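Local coordinates for chromosome partition protein Smc (Pyrococcus yayanosii, PDB 5XEI), which is probably required for chromosome condensation and partitioning as an ATP-hydrolysing SMC protein, represented here by its head domain with a length of coiled coil and the joint, at residues M58-T61 and D65-F68; G146-F151 and G424-T429; R228-L233 and E299-E304; L369-K374 and Q438-A443; A432-I437 and P444-D449. One frame throughout, in Å; residues are numbered along the deposited sequence.

Interaction 1: residues M58-T61 and D65-F68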
# COMPACT_ATOMS: atom_id res chain seq x y z
N MET A 58 -2.21 -32.09 -10.23
CA MET A 58 -1.55 -32.69 -11.38
C MET A 58 -1.72 -34.21 -11.44
O MET A 58 -1.12 -34.85 -12.31
CB MET A 58 -0.06 -32.31 -11.40
CG MET A 58 0.17 -30.88 -11.90
SD MET A 58 1.69 -30.07 -11.29
CE MET A 58 1.44 -30.10 -9.52
N ARG A 59 -2.56 -34.76 -10.54
CA ARG A 59 -2.96 -36.18 -10.52
C ARG A 59 -1.76 -37.11 -10.52
O ARG A 59 -1.76 -38.17 -11.17
CB ARG A 59 -3.92 -36.54 -11.65
CG ARG A 59 -4.92 -35.46 -12.02
CD ARG A 59 -5.73 -35.89 -13.26
NE ARG A 59 -4.91 -36.72 -14.12
CZ ARG A 59 -5.22 -36.98 -15.39
NH1 ARG A 59 -6.31 -36.44 -15.90
NH2 ARG A 59 -4.45 -37.76 -16.14
N ALA A 60 -0.71 -36.71 -9.82
CA ALA A 60 0.37 -37.61 -9.46
C ALA A 60 0.26 -37.87 -7.97
O ALA A 60 -0.13 -36.97 -7.21
CB ALA A 60 1.74 -37.01 -9.81
N THR A 61 0.55 -39.10 -7.55
CA THR A 61 0.50 -39.40 -6.12
C THR A 61 1.47 -38.49 -5.35
O THR A 61 1.17 -38.05 -4.23
CB THR A 61 0.79 -40.88 -5.86
OG1 THR A 61 2.20 -41.10 -5.71
CG2 THR A 61 0.27 -41.75 -7.01
N ASP A 65 6.31 -38.29 -8.99
CA ASP A 65 5.60 -39.16 -9.93
C ASP A 65 4.83 -38.39 -10.98
O ASP A 65 3.72 -38.79 -11.36
CB ASP A 65 4.68 -40.12 -9.20
CG ASP A 65 5.39 -40.93 -8.14
OD1 ASP A 65 6.63 -41.09 -8.21
OD2 ASP A 65 4.69 -41.43 -7.23
N LEU A 66 5.36 -37.26 -11.40
CA LEU A 66 5.08 -36.67 -12.70
C LEU A 66 6.09 -37.13 -13.73
O LEU A 66 6.06 -36.65 -14.88
CB LEU A 66 5.09 -35.14 -12.62
CG LEU A 66 4.11 -34.50 -11.65
CD1 LEU A 66 4.54 -33.13 -11.34
CD2 LEU A 66 2.78 -34.45 -12.31
N ILE A 67 7.02 -37.99 -13.34
CA ILE A 67 8.13 -38.39 -14.21
C ILE A 67 7.83 -39.78 -14.79
O ILE A 67 7.43 -40.70 -14.06
CB ILE A 67 9.46 -38.37 -13.45
CG1 ILE A 67 9.59 -37.04 -12.70
CG2 ILE A 67 10.61 -38.49 -14.43
CD1 ILE A 67 10.71 -36.98 -11.72
N PHE A 68 7.98 -39.89 -16.11
CA PHE A 68 7.84 -41.15 -16.81
C PHE A 68 8.51 -42.28 -16.04
O PHE A 68 9.74 -42.29 -15.88
CB PHE A 68 8.43 -41.04 -18.22
CG PHE A 68 8.15 -42.22 -19.09
CD1 PHE A 68 6.85 -42.58 -19.38
CD2 PHE A 68 9.20 -42.95 -19.64
CE1 PHE A 68 6.57 -43.67 -20.21
CE2 PHE A 68 8.95 -44.03 -20.46
CZ PHE A 68 7.62 -44.40 -20.75
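Ala-60 and Asp-65 draw two irregular arms of one loop together, their CA atoms 5.5 Å apart, with neither arm forming helix or strand. The loop belongs to the ABC-type ATPase head of the SMC protein and runs from helix 41-49, which follows the predicted ATP-binding P-loop, to strand 80-87. Leu-66 carries the apolar part of the contact. With its CG beside the backbone N and opposite the carbonyl carbon (chi1 -59°), the branch swings toward the facing arm, where CD2 lies 3.7 Å from CB of Met-58 and equally far from CB of Ala-60. The other methyl, CD1, comes to 4.2 Å from SD of Met-58, and these two side chains run at roughly a right angle. Met-58 and Leu-66 both also rest on Phe-48, which seats the loop on helix 41-49. An alanine here, at Leu-66, is likely to leave a gap beside CB of Met-58 and Ala-60 and set the Met-58 side chain freer to turn. Arg-59 points away and forms a salt bridge with Asp-44. At the exposed end, Thr-61 OG1 donates to OD2 of Asp-65 over 2.9 Å, reaching that oxygen on its anti side and 15° out of the carboxylate plane.

Interaction 2: residues G146-F151 and G424-T429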
# COMPACT_ATOMS: atom_id res chain seq x y z
N GLY A 146 -12.47 -32.21 -11.43
CA GLY A 146 -12.79 -31.81 -10.07
C GLY A 146 -12.82 -30.32 -9.80
O GLY A 146 -13.24 -29.92 -8.70
N ASP A 147 -12.40 -29.47 -10.74
CA ASP A 147 -12.45 -28.03 -10.50
C ASP A 147 -13.89 -27.54 -10.38
O ASP A 147 -14.19 -26.68 -9.54
CB ASP A 147 -11.71 -27.27 -11.60
CG ASP A 147 -10.25 -27.03 -11.26
OD1 ASP A 147 -9.98 -26.19 -10.36
OD2 ASP A 147 -9.36 -27.64 -11.90
N ILE A 148 -14.81 -28.07 -11.21
CA ILE A 148 -16.21 -27.66 -11.13
C ILE A 148 -16.77 -27.96 -9.74
O ILE A 148 -17.47 -27.14 -9.15
CB ILE A 148 -17.06 -28.35 -12.21
CG1 ILE A 148 -16.58 -27.96 -13.61
CG2 ILE A 148 -18.53 -28.00 -12.03
CD1 ILE A 148 -17.38 -28.61 -14.70
N THR A 149 -16.47 -29.15 -9.22
CA THR A 149 -16.94 -29.47 -7.88
C THR A 149 -16.27 -28.58 -6.83
O THR A 149 -16.92 -28.14 -5.88
CB THR A 149 -16.70 -30.95 -7.59
OG1 THR A 149 -17.48 -31.74 -8.51
CG2 THR A 149 -17.07 -31.30 -6.14
N LYS A 150 -14.97 -28.29 -7.00
CA LYS A 150 -14.31 -27.36 -6.08
C LYS A 150 -14.94 -25.98 -6.13
O LYS A 150 -15.02 -25.29 -5.11
CB LYS A 150 -12.82 -27.26 -6.41
CG LYS A 150 -12.07 -28.56 -6.19
CD LYS A 150 -10.76 -28.36 -5.45
CE LYS A 150 -10.17 -29.72 -5.08
NZ LYS A 150 -10.37 -30.74 -6.17
N PHE A 151 -15.39 -25.57 -7.32
CA PHE A 151 -15.96 -24.24 -7.52
C PHE A 151 -17.37 -24.13 -6.95
O PHE A 151 -17.82 -23.03 -6.61
CB PHE A 151 -15.95 -23.93 -9.02
CG PHE A 151 -16.83 -22.78 -9.42
CD1 PHE A 151 -18.04 -23.00 -10.05
CD2 PHE A 151 -16.45 -21.48 -9.16
CE1 PHE A 151 -18.84 -21.95 -10.43
CE2 PHE A 151 -17.25 -20.42 -9.53
CZ PHE A 151 -18.45 -20.65 -10.16
N GLY A 424 -25.45 -32.05 -14.27
CA GLY A 424 -24.84 -31.15 -15.24
C GLY A 424 -25.32 -29.72 -15.14
O GLY A 424 -24.80 -28.86 -15.86
N GLU A 425 -26.30 -29.44 -14.28
CA GLU A 425 -26.67 -28.05 -14.00
C GLU A 425 -25.52 -27.32 -13.34
O GLU A 425 -25.21 -26.16 -13.67
CB GLU A 425 -27.91 -28.02 -13.11
CG GLU A 425 -28.31 -26.64 -12.63
CD GLU A 425 -29.07 -26.70 -11.31
OE1 GLU A 425 -29.29 -27.82 -10.80
OE2 GLU A 425 -29.44 -25.61 -10.79
N LYS A 426 -24.89 -27.97 -12.37
CA LYS A 426 -23.63 -27.53 -11.79
C LYS A 426 -22.63 -27.13 -12.87
O LYS A 426 -21.92 -26.13 -12.74
CB LYS A 426 -23.13 -28.66 -10.90
CG LYS A 426 -21.71 -28.59 -10.47
CD LYS A 426 -21.47 -29.56 -9.31
CE LYS A 426 -21.15 -30.98 -9.78
NZ LYS A 426 -21.41 -31.98 -8.70
N ALA A 427 -22.57 -27.87 -13.97
CA ALA A 427 -21.54 -27.60 -14.97
C ALA A 427 -21.94 -26.42 -15.86
O ALA A 427 -21.13 -25.52 -16.11
CB ALA A 427 -21.26 -28.84 -15.82
N LEU A 428 -23.18 -26.43 -16.35
CA LEU A 428 -23.66 -25.33 -17.19
C LEU A 428 -23.60 -24.00 -16.45
O LEU A 428 -23.34 -22.96 -17.06
CB LEU A 428 -25.08 -25.60 -17.65
CG LEU A 428 -25.21 -26.69 -18.72
CD1 LEU A 428 -26.63 -26.80 -19.15
CD2 LEU A 428 -24.30 -26.38 -19.90
N THR A 429 -23.85 -24.02 -15.15
CA THR A 429 -23.73 -22.81 -14.36
C THR A 429 -22.29 -22.35 -14.27
O THR A 429 -21.98 -21.19 -14.54
CB THR A 429 -24.32 -23.05 -12.97
OG1 THR A 429 -25.74 -22.98 -13.07
CG2 THR A 429 -23.83 -22.03 -11.97
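The signature helix of the ABC-type ATPase head, whose Ser-Gly-Gly-Glu sequence begins at Ser-422 and includes Gly-424 and Glu-425, meets the short helix 147-152 through Ile-148, Lys-426 and Ala-427. The two helical segments pass almost perpendicular to each other, at 85°, with their axes 10.0 Å apart at the closest point. Ile-148 and the stem of Lys-426 share most of the contact, and Ile-148 uses both of its branches. Its CG2 methyl comes to 3.6 Å from CG of Lys-426, at the aliphatic root of that side chain, while CD1, at the end of the longer branch, lies 4.0 Å from CB of Ala-427. The root of Lys-426 therefore acts as an apolar surface. Further out the chain bends at chi3 (86°) and brings its ammonium group past Thr-149, but NZ stays 3.9 Å from OG1 of Thr-149, too far for a hydrogen bond. NZ instead has a weak hydrogen bond to the carbonyl oxygen of Ser-422, its end turned back toward the start of its own helix. Beside this contact, Phe-151 makes a cation-pi pair with Arg-159, and Thr-429 packs on Phe-380 of helix 321-383, the long helix that descends from the coiled coil. Helix 147-152 begins at Gly-146, which occupies the N-cap position with a positive phi that a glycine readily adopts. The first full turn closes when Lys-150 N bonds to Gly-146 O at 2.9 Å.

Interaction 3: residues R228-L233 and E299-E304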
# COMPACT_ATOMS: atom_id res chain seq x y z
N ARG A 228 20.52 58.71 43.77
CA ARG A 228 21.90 58.83 44.23
C ARG A 228 22.53 60.12 43.74
O ARG A 228 23.30 60.76 44.47
CB ARG A 228 22.72 57.63 43.78
CG ARG A 228 22.48 56.42 44.62
CD ARG A 228 23.26 55.23 44.11
NE ARG A 228 22.98 54.07 44.93
CZ ARG A 228 23.29 52.83 44.59
NH1 ARG A 228 23.88 52.59 43.42
NH2 ARG A 228 22.99 51.84 45.42
N VAL A 229 22.21 60.54 42.52
CA VAL A 229 22.74 61.80 42.03
C VAL A 229 22.09 62.97 42.78
O VAL A 229 22.76 63.96 43.11
CB VAL A 229 22.55 61.91 40.51
CG1 VAL A 229 23.13 63.20 40.00
CG2 VAL A 229 23.24 60.75 39.80
N ALA A 230 20.79 62.84 43.09
CA ALA A 230 20.07 63.88 43.83
C ALA A 230 20.68 64.09 45.21
O ALA A 230 21.10 65.20 45.55
CB ALA A 230 18.60 63.51 43.95
N LEU A 231 20.71 63.03 46.03
CA LEU A 231 21.31 63.14 47.36
C LEU A 231 22.68 63.78 47.29
O LEU A 231 23.12 64.44 48.23
CB LEU A 231 21.41 61.77 48.03
CG LEU A 231 22.50 61.58 49.10
CD1 LEU A 231 22.14 62.34 50.36
CD2 LEU A 231 22.73 60.13 49.44
N LEU A 232 23.35 63.65 46.15
CA LEU A 232 24.71 64.15 46.05
C LEU A 232 24.74 65.64 45.71
O LEU A 232 25.56 66.38 46.27
CB LEU A 232 25.47 63.31 45.05
CG LEU A 232 26.80 63.85 44.60
CD1 LEU A 232 27.64 64.12 45.81
CD2 LEU A 232 27.40 62.71 43.89
N LEU A 233 23.87 66.12 44.82
CA LEU A 233 23.79 67.55 44.57
C LEU A 233 23.48 68.31 45.85
O LEU A 233 24.13 69.32 46.17
CB LEU A 233 22.74 67.84 43.49
CG LEU A 233 23.17 67.41 42.10
CD1 LEU A 233 22.04 67.52 41.08
CD2 LEU A 233 24.34 68.24 41.68
N GLU A 299 18.05 63.65 54.43
CA GLU A 299 17.75 62.42 55.15
C GLU A 299 16.50 61.70 54.63
O GLU A 299 16.36 60.49 54.84
CB GLU A 299 17.65 62.69 56.65
CG GLU A 299 19.00 62.91 57.33
CD GLU A 299 19.92 61.67 57.32
OE1 GLU A 299 19.99 60.96 56.29
OE2 GLU A 299 20.58 61.41 58.34
N VAL A 300 15.60 62.40 53.94
CA VAL A 300 14.53 61.65 53.28
C VAL A 300 15.08 60.93 52.05
O VAL A 300 14.63 59.82 51.71
CB VAL A 300 13.33 62.56 52.93
CG1 VAL A 300 12.94 63.38 54.15
CG2 VAL A 300 13.63 63.44 51.72
N LEU A 301 16.07 61.51 51.38
CA LEU A 301 16.69 60.84 50.25
C LEU A 301 17.48 59.61 50.70
O LEU A 301 17.52 58.61 49.99
CB LEU A 301 17.58 61.81 49.50
CG LEU A 301 16.77 62.77 48.64
CD1 LEU A 301 17.70 63.66 47.85
CD2 LEU A 301 15.88 61.96 47.70
N ARG A 302 18.12 59.67 51.87
CA ARG A 302 18.87 58.50 52.32
C ARG A 302 17.94 57.40 52.82
O ARG A 302 18.22 56.22 52.62
CB ARG A 302 19.87 58.90 53.41
CG ARG A 302 20.62 60.17 53.08
CD ARG A 302 21.99 60.23 53.74
NE ARG A 302 21.90 60.23 55.20
CZ ARG A 302 22.95 60.32 56.01
NH1 ARG A 302 24.17 60.42 55.50
NH2 ARG A 302 22.78 60.31 57.33
N LYS A 303 16.82 57.76 53.46
CA LYS A 303 15.86 56.74 53.85
C LYS A 303 15.23 56.10 52.62
O LYS A 303 15.02 54.88 52.59
CB LYS A 303 14.78 57.34 54.74
N GLU A 304 14.96 56.91 51.59
CA GLU A 304 14.35 56.41 50.36
C GLU A 304 15.33 55.60 49.53
O GLU A 304 14.94 54.65 48.83
CB GLU A 304 13.82 57.59 49.56
CG GLU A 304 13.32 57.23 48.20
CD GLU A 304 12.94 58.46 47.42
OE1 GLU A 304 13.18 59.58 47.95
OE2 GLU A 304 12.42 58.30 46.29
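The guanidinium of Arg-302, whose stem packs on Leu-231, is paired with the carboxylate of Glu-299, three residues earlier. NH2 of Arg-302 donates to OE2 of Glu-299 over 2.7 Å, on the syn side. OE2 lies 29° out of the guanidinium plane, and NH2 lies 31° out of the carboxylate plane. NE of the arginine faces the other carboxylate oxygen and completes a salt bridge, although the modelled separation there is too short to be trusted in detail. The Arg-302 chain bends at chi3, which turns the charged end back along its own helix and leaves the methylenes CG and CD against Leu-231. There CG of Arg-302 meets CD1 of Leu-231 at 3.8 Å, an aliphatic stem lying at the exposed margin of the contact. Deeper in, Leu-301 takes over. Its CD1 approaches the backbone N of Leu-231 to 3.6 Å and CB of Ala-230 to 4.0 Å, fitting against the backbone between those two residues. The leucines also face each other near their roots, with CB of Leu-231 4.1 Å from CB of Leu-301. Leu-231 touches Leu-298 and Ile-305 as well, and positions 298, 301 and 305, spaced by three and four, suit a heptad-like stripe, with Arg-302 beside it. The segments run antiparallel at 156° with axes 9.6 Å apart, far from the ATPase head, as expected of the antiparallel coiled-coil arm of an SMC protein; the short helix 285-289, packed on Val-229 and Leu-233, is an interruption consistent with the joint.

Interaction 4: residues L369-K374 and Q438-A443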
# COMPACT_ATOMS: atom_id res chain seq x y z
N LEU A 369 -18.74 -5.58 -11.51
CA LEU A 369 -19.61 -6.60 -10.95
C LEU A 369 -20.95 -6.66 -11.67
O LEU A 369 -21.52 -7.73 -11.86
CB LEU A 369 -19.80 -6.33 -9.46
CG LEU A 369 -20.54 -7.33 -8.57
CD1 LEU A 369 -21.93 -6.88 -8.32
CD2 LEU A 369 -20.53 -8.73 -9.18
N GLU A 370 -21.45 -5.51 -12.11
CA GLU A 370 -22.75 -5.50 -12.77
C GLU A 370 -22.64 -5.95 -14.22
O GLU A 370 -23.52 -6.68 -14.71
CB GLU A 370 -23.38 -4.12 -12.64
CG GLU A 370 -23.98 -3.89 -11.24
CD GLU A 370 -23.85 -2.46 -10.70
OE1 GLU A 370 -23.69 -2.32 -9.47
OE2 GLU A 370 -23.94 -1.47 -11.48
N ALA A 371 -21.58 -5.53 -14.92
CA ALA A 371 -21.38 -6.03 -16.28
C ALA A 371 -21.36 -7.55 -16.29
O ALA A 371 -22.10 -8.21 -17.04
CB ALA A 371 -20.08 -5.46 -16.87
N ILE A 372 -20.55 -8.14 -15.41
CA ILE A 372 -20.44 -9.59 -15.41
C ILE A 372 -21.78 -10.23 -15.08
O ILE A 372 -22.15 -11.27 -15.66
CB ILE A 372 -19.32 -10.02 -14.45
CG1 ILE A 372 -17.97 -9.52 -14.99
CG2 ILE A 372 -19.36 -11.54 -14.22
CD1 ILE A 372 -16.81 -9.70 -14.02
N ALA A 373 -22.55 -9.62 -14.19
CA ALA A 373 -23.83 -10.23 -13.83
C ALA A 373 -24.82 -10.17 -14.98
O ALA A 373 -25.60 -11.11 -15.18
CB ALA A 373 -24.40 -9.56 -12.59
N LYS A 374 -24.84 -9.08 -15.74
CA LYS A 374 -25.66 -9.06 -16.95
C LYS A 374 -25.25 -10.20 -17.88
O LYS A 374 -26.08 -11.03 -18.28
CB LYS A 374 -25.54 -7.71 -17.64
CG LYS A 374 -26.21 -7.56 -19.01
CD LYS A 374 -25.90 -6.14 -19.54
CE LYS A 374 -25.98 -6.01 -21.06
NZ LYS A 374 -25.28 -4.75 -21.53
N GLN A 438 -15.23 -13.98 -19.18
CA GLN A 438 -14.42 -13.99 -20.38
C GLN A 438 -14.87 -12.92 -21.36
O GLN A 438 -14.05 -12.38 -22.11
CB GLN A 438 -14.44 -15.39 -21.01
CG GLN A 438 -15.24 -15.54 -22.29
CD GLN A 438 -14.50 -15.07 -23.53
OE1 GLN A 438 -13.29 -14.90 -23.51
NE2 GLN A 438 -15.24 -14.84 -24.61
N ARG A 439 -16.16 -12.58 -21.37
CA ARG A 439 -16.64 -11.52 -22.26
C ARG A 439 -16.29 -10.15 -21.73
O ARG A 439 -16.01 -9.24 -22.51
CB ARG A 439 -18.13 -11.63 -22.50
CG ARG A 439 -18.46 -13.02 -22.89
CD ARG A 439 -19.49 -13.11 -24.02
NE ARG A 439 -19.10 -14.22 -24.88
CZ ARG A 439 -19.95 -14.82 -25.70
NH1 ARG A 439 -21.23 -14.42 -25.74
NH2 ARG A 439 -19.54 -15.83 -26.47
N PHE A 440 -16.24 -10.00 -20.42
CA PHE A 440 -15.75 -8.74 -19.88
C PHE A 440 -14.26 -8.62 -20.11
O PHE A 440 -13.79 -7.71 -20.80
CB PHE A 440 -16.10 -8.64 -18.41
CG PHE A 440 -15.85 -7.30 -17.85
CD1 PHE A 440 -16.77 -6.28 -18.03
CD2 PHE A 440 -14.70 -7.05 -17.13
CE1 PHE A 440 -16.55 -5.02 -17.51
CE2 PHE A 440 -14.47 -5.79 -16.59
CZ PHE A 440 -15.39 -4.78 -16.78
N LYS A 441 -13.49 -9.56 -19.56
CA LYS A 441 -12.03 -9.49 -19.61
C LYS A 441 -11.49 -10.85 -20.01
O LYS A 441 -11.20 -11.70 -19.16
CB LYS A 441 -11.46 -9.03 -18.27
CG LYS A 441 -10.10 -8.36 -18.38
CD LYS A 441 -9.85 -7.27 -17.30
CE LYS A 441 -10.38 -5.88 -17.72
NZ LYS A 441 -10.21 -4.79 -16.68
N PRO A 442 -11.30 -11.07 -21.32
CA PRO A 442 -10.77 -12.36 -21.79
C PRO A 442 -9.42 -12.68 -21.16
O PRO A 442 -8.50 -11.87 -21.20
CB PRO A 442 -10.64 -12.16 -23.30
CG PRO A 442 -11.25 -10.82 -23.62
CD PRO A 442 -11.29 -10.03 -22.36
N ALA A 443 -9.31 -13.88 -20.59
CA ALA A 443 -7.99 -14.40 -20.25
C ALA A 443 -7.27 -14.86 -21.53
O ALA A 443 -7.92 -15.13 -22.55
CB ALA A 443 -8.12 -15.56 -19.27
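Lys-374 N bonds to Glu-370 O at 2.9 Å, a bond within helix 321-383 that spans the turn carrying Ala-371 and Ile-372, the two residues that reach Phe-440. Across the interface the meeting is wholly apolar. The CB methyl of Ala-371 lies 3.6 Å from both CD1 and CE1 of the Phe-440 ring, level with the bond that joins them and oblique to the ring. Ile-372 works nearer the root of the phenylalanine, its CG1 standing 4.0 Å from CB of Phe-440 and 4.2 Å from CG. The isoleucine and the phenylalanine cross at about a right angle. The former packs where the aromatic side chain leaves its backbone, and the alanine packs further out along the ring. The ring reaches them because CG of Phe-440 is set opposite the backbone N (chi1 -170°). The contact joins two elements of the SMC head: helix 321-383, the long helix that comes down from the coiled coil, and the C-terminal end of helix 424-440, the helix that begins at the ABC signature. Thr-368, one turn earlier on the long helix, also touches Phe-440, while Ile-372 reaches Leu-391 of strand 388-393. On the other flank of the helix end, Gln-438 is held at both ends of its amide, NE2 by Glu-473 and OE1 by Ser-474. Beyond Phe-440 the chain leaves helical geometry at Lys-441, whose NZ makes a weak hydrogen bond to the carbonyl oxygen of Ile-166.

Interaction 5: residues A432-I437 and P444-D449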
# COMPACT_ATOMS: atom_id res chain seq x y z
N ALA A 432 -21.42 -20.67 -17.44
CA ALA A 432 -21.97 -19.33 -17.61
C ALA A 432 -21.11 -18.32 -16.88
O ALA A 432 -20.67 -17.32 -17.46
CB ALA A 432 -23.42 -19.26 -17.14
N PHE A 433 -20.81 -18.59 -15.61
CA PHE A 433 -19.91 -17.74 -14.86
C PHE A 433 -18.61 -17.51 -15.61
O PHE A 433 -18.23 -16.36 -15.88
CB PHE A 433 -19.61 -18.35 -13.49
CG PHE A 433 -19.06 -17.37 -12.51
CD1 PHE A 433 -19.63 -16.11 -12.40
CD2 PHE A 433 -18.01 -17.70 -11.69
CE1 PHE A 433 -19.14 -15.20 -11.49
CE2 PHE A 433 -17.51 -16.79 -10.76
CZ PHE A 433 -18.08 -15.54 -10.66
N ILE A 434 -17.92 -18.59 -15.97
CA ILE A 434 -16.63 -18.48 -16.64
C ILE A 434 -16.76 -17.62 -17.88
O ILE A 434 -15.99 -16.68 -18.10
CB ILE A 434 -16.08 -19.88 -16.99
CG1 ILE A 434 -15.85 -20.70 -15.72
CG2 ILE A 434 -14.80 -19.78 -17.81
CD1 ILE A 434 -15.05 -21.94 -15.93
N PHE A 435 -17.77 -17.90 -18.69
CA PHE A 435 -17.92 -17.13 -19.92
C PHE A 435 -18.30 -15.69 -19.64
O PHE A 435 -17.91 -14.80 -20.42
CB PHE A 435 -18.95 -17.79 -20.82
CG PHE A 435 -18.34 -18.81 -21.71
CD1 PHE A 435 -17.64 -18.42 -22.84
CD2 PHE A 435 -18.41 -20.15 -21.38
CE1 PHE A 435 -17.05 -19.36 -23.66
CE2 PHE A 435 -17.82 -21.09 -22.20
CZ PHE A 435 -17.13 -20.69 -23.35
N ALA A 436 -19.04 -15.43 -18.56
CA ALA A 436 -19.39 -14.06 -18.20
C ALA A 436 -18.12 -13.22 -18.03
O ALA A 436 -17.97 -12.16 -18.64
CB ALA A 436 -20.23 -14.05 -16.93
N ILE A 437 -17.19 -13.71 -17.21
CA ILE A 437 -15.92 -13.03 -17.04
C ILE A 437 -15.20 -12.92 -18.38
O ILE A 437 -14.63 -11.88 -18.71
CB ILE A 437 -15.06 -13.75 -16.00
CG1 ILE A 437 -15.54 -13.43 -14.59
CG2 ILE A 437 -13.61 -13.32 -16.15
CD1 ILE A 437 -16.68 -14.24 -14.08
N PRO A 444 -5.93 -14.95 -21.50
CA PRO A 444 -5.19 -15.33 -22.73
C PRO A 444 -5.60 -16.68 -23.30
O PRO A 444 -5.63 -16.85 -24.53
CB PRO A 444 -3.73 -15.34 -22.27
CG PRO A 444 -3.71 -14.40 -21.13
CD PRO A 444 -5.00 -14.60 -20.41
N PHE A 445 -5.91 -17.65 -22.46
CA PHE A 445 -6.45 -18.91 -22.94
C PHE A 445 -7.34 -19.49 -21.86
O PHE A 445 -7.27 -19.09 -20.69
CB PHE A 445 -5.35 -19.91 -23.29
CG PHE A 445 -4.65 -20.43 -22.09
CD1 PHE A 445 -3.58 -19.73 -21.54
CD2 PHE A 445 -5.10 -21.58 -21.45
CE1 PHE A 445 -2.95 -20.18 -20.41
CE2 PHE A 445 -4.49 -22.02 -20.30
CZ PHE A 445 -3.41 -21.33 -19.79
N TYR A 446 -8.15 -20.48 -22.27
CA TYR A 446 -8.96 -21.30 -21.39
C TYR A 446 -8.63 -22.77 -21.63
O TYR A 446 -8.42 -23.19 -22.78
CB TYR A 446 -10.47 -21.02 -21.61
CG TYR A 446 -10.81 -19.59 -21.30
CD1 TYR A 446 -10.56 -18.58 -22.24
CD2 TYR A 446 -11.33 -19.23 -20.05
CE1 TYR A 446 -10.82 -17.26 -21.94
CE2 TYR A 446 -11.60 -17.90 -19.74
CZ TYR A 446 -11.34 -16.93 -20.69
OH TYR A 446 -11.59 -15.61 -20.42
N LEU A 447 -8.60 -23.57 -20.57
CA LEU A 447 -8.35 -25.00 -20.67
C LEU A 447 -9.52 -25.76 -20.08
O LEU A 447 -9.78 -25.66 -18.88
CB LEU A 447 -7.07 -25.39 -19.96
CG LEU A 447 -6.79 -26.90 -19.92
CD1 LEU A 447 -6.59 -27.40 -21.33
CD2 LEU A 447 -5.57 -27.20 -19.03
N PHE A 448 -10.21 -26.52 -20.92
CA PHE A 448 -11.35 -27.33 -20.52
C PHE A 448 -11.00 -28.79 -20.76
O PHE A 448 -11.05 -29.27 -21.90
CB PHE A 448 -12.62 -26.95 -21.29
CG PHE A 448 -13.12 -25.57 -21.01
CD1 PHE A 448 -12.73 -24.87 -19.87
CD2 PHE A 448 -13.99 -24.95 -21.91
CE1 PHE A 448 -13.21 -23.56 -19.64
CE2 PHE A 448 -14.47 -23.66 -21.68
CZ PHE A 448 -14.07 -22.96 -20.55
N ASP A 449 -10.66 -29.50 -19.72
CA ASP A 449 -10.60 -30.94 -19.79
C ASP A 449 -11.96 -31.41 -19.33
O ASP A 449 -12.58 -30.70 -18.54
CB ASP A 449 -9.49 -31.44 -18.88
CG ASP A 449 -9.27 -32.91 -19.01
OD1 ASP A 449 -8.32 -33.40 -18.36
OD2 ASP A 449 -9.99 -33.56 -19.80
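Ile-434 stands between two aromatic side chains of the neighbouring strand and meets both with one methyl. Its CG2 is 4.2 Å from CD2 and equally far from CE2 of Tyr-446, reaching that ring obliquely. The same methyl lies 4.3 Å from CZ of Phe-448, here at the ring edge and near its plane. CG2 points this way because it is anti to the backbone N of Ile-434, with CG1 taking the place beside it (chi1 -62°). Phe-435 adds an oblique ring contact, its CE2 resting 4.3 Å from CE2 of Phe-448. Helix segment 432-437 and strand 445-449 run nearly antiparallel, at 169°, with their axes 11.6 Å apart, so that the signature helix of the ABC-type head lies along the strand whose apolar run ends in Asp-449, the sequence pattern of a Walker B motif. In the next shell, Ile-467 of helix 457-470 touches both Phe-435 and Phe-448. Phe-476 meets the Tyr-446 ring with the planes inclined at about 15°. The hydroxyl of the buried Tyr-446 is hydrogen-bonded to the hydroxyl of Tyr-140 as well as to Ala-443 N, bonds that hold the far end of the ring.

How the interactions relate
Interaction 1 closes first, a short loop with three residues between its arms in the N-terminal part of the head. Interaction 2 joins helix 147-152 to helix 424-440 and encloses the whole coiled-coil excursion. Nested within it, interaction 3 joins helix 170-246 to helix 298-315, closing its own loop of 65 residues far out on the coiled coil. Interaction 4 crosses interaction 2, tying the returning helix 321-383 to the far end of helix 424-440. Interaction 5 brings that helix onto strand 445-449; it crosses interaction 4 but follows interaction 2 in series. Packing of Phe-151 on Phe-433 connects interactions 2 and 5, while Ile-372 against Ile-437 connects interactions 4 and 5.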